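Local coordinates for putative uncharacterized protein TTHA0988 (Thermus thermophilus, PDB 3OEP) that is of unknown function but resembles the KipI and KipA proteins, with cyclophilin-like domains, and was once wrongly taken for an allophanate hydrolase, at residues N18-A21 with L22-E26. Residues are numbered along the deposited sequence; the frame is centred on the assembly and turned at random.
Sequences NRRA and LALAE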
# COMPACT_ATOMS: atom_id res chain seq x y z
N ASN A 18 -17.31 -14.09 9.72
CA ASN A 18 -17.19 -12.83 8.98
C ASN A 18 -18.10 -11.74 9.56
O ASN A 18 -17.68 -10.59 9.68
CB ASN A 18 -17.45 -13.07 7.50
CG ASN A 18 -17.28 -11.83 6.65
OD1 ASN A 18 -18.24 -11.36 6.05
ND2 ASN A 18 -16.07 -11.28 6.61
N ARG A 19 -19.34 -12.10 9.93
CA ARG A 19 -20.26 -11.14 10.56
C ARG A 19 -19.67 -10.56 11.83
O ARG A 19 -19.79 -9.36 12.09
CB ARG A 19 -21.62 -11.77 10.90
CG ARG A 19 -22.67 -10.75 11.40
CD ARG A 19 -23.75 -11.35 12.31
NE ARG A 19 -23.19 -11.87 13.56
CZ ARG A 19 -22.94 -11.13 14.63
NH1 ARG A 19 -22.43 -11.69 15.72
NH2 ARG A 19 -23.21 -9.83 14.62
N ARG A 20 -19.03 -11.42 12.62
CA ARG A 20 -18.38 -11.00 13.86
C ARG A 20 -17.25 -10.00 13.60
O ARG A 20 -17.20 -8.94 14.23
CB ARG A 20 -17.81 -12.23 14.57
CG ARG A 20 -17.30 -11.95 15.95
CD ARG A 20 -18.42 -11.82 16.95
NE ARG A 20 -17.90 -11.97 18.30
CZ ARG A 20 -17.88 -11.02 19.24
NH1 ARG A 20 -18.35 -9.80 19.00
NH2 ARG A 20 -17.38 -11.30 20.43
N ALA A 21 -16.36 -10.34 12.68
CA ALA A 21 -15.21 -9.48 12.35
C ALA A 21 -15.68 -8.14 11.79
O ALA A 21 -15.12 -7.09 12.13
CB ALA A 21 -14.29 -10.17 11.37
N LEU A 22 -16.71 -8.20 10.96
CA LEU A 22 -17.28 -6.99 10.34
C LEU A 22 -17.96 -6.08 11.35
O LEU A 22 -17.79 -4.86 11.29
CB LEU A 22 -18.28 -7.36 9.24
CG LEU A 22 -17.81 -7.24 7.79
CD1 LEU A 22 -16.41 -7.77 7.56
CD2 LEU A 22 -18.81 -7.94 6.88
N ALA A 23 -18.73 -6.66 12.27
CA ALA A 23 -19.44 -5.89 13.28
C ALA A 23 -18.46 -5.09 14.13
O ALA A 23 -18.69 -3.92 14.46
CB ALA A 23 -20.29 -6.81 14.17
N LEU A 24 -17.35 -5.74 14.48
CA LEU A 24 -16.32 -5.11 15.29
C LEU A 24 -15.58 -4.03 14.50
O LEU A 24 -15.40 -2.92 14.99
CB LEU A 24 -15.34 -6.16 15.83
CG LEU A 24 -15.96 -7.12 16.85
CD1 LEU A 24 -14.98 -8.23 17.23
CD2 LEU A 24 -16.43 -6.37 18.09
N ALA A 25 -15.17 -4.36 13.27
CA ALA A 25 -14.47 -3.38 12.44
C ALA A 25 -15.34 -2.16 12.18
O ALA A 25 -14.87 -1.03 12.30
CB ALA A 25 -14.04 -4.01 11.12
N GLU A 26 -16.61 -2.38 11.84
CA GLU A 26 -17.53 -1.28 11.54
C GLU A 26 -17.72 -0.35 12.73
O GLU A 26 -17.70 0.87 12.57
CB GLU A 26 -18.89 -1.82 11.06
CG GLU A 26 -18.85 -2.35 9.64
CD GLU A 26 -20.11 -3.10 9.22
OE1 GLU A 26 -21.02 -3.30 10.06
OE2 GLU A 26 -20.18 -3.50 8.04
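The carbonyl oxygen of N18 accepts a hydrogen bond from the amide N-H of L22, with N18 O and L22 N 2.9 Å apart and an N-H...O angle of 159°. The next three bonds repeat the i to i+4 pattern of an alpha-helix: A23 N reaches R19 O at 2.9 Å, L24 N the carbonyl of R20, and A25 N that of A21. On the buried side, N18 and L22 meet one turn apart. The N18 side chain has CG anti to the backbone N (chi1 -177°), which swings its amide across the leucine methyls: OD1 of N18 lies 3.6 Å from CD2 of L22, and ND2 of N18 is 3.7 Å from CD1 of L22. These are van der Waals contacts; the polar ends of the amide are satisfied by R113, whose NE bonds to OD1, and by the carbonyl of Y43, which accepts a hydrogen bond from ND2, so both ends of this buried group are held. Replacing L22 by an alanine would probably open a gap beside the N18 amide and against P41 and P191. The exposed R20 bends at chi2 (78°) and sets one face of its guanidinium over CD1 of the buried L24, with R20 NH1 4.0 Å from L24 CD2. In the conformer modelled here, R19 NE forms a salt bridge with E16, nearly one turn earlier. All of this lies within the amphipathic helix 15-30, whose inner side packs through N18 and L22 on strand 112-117, through L22 and A25 on strand 36-42, and through L24 and A25 on L46 of strand 45-50, while F9 lies against R20, A21 and L24.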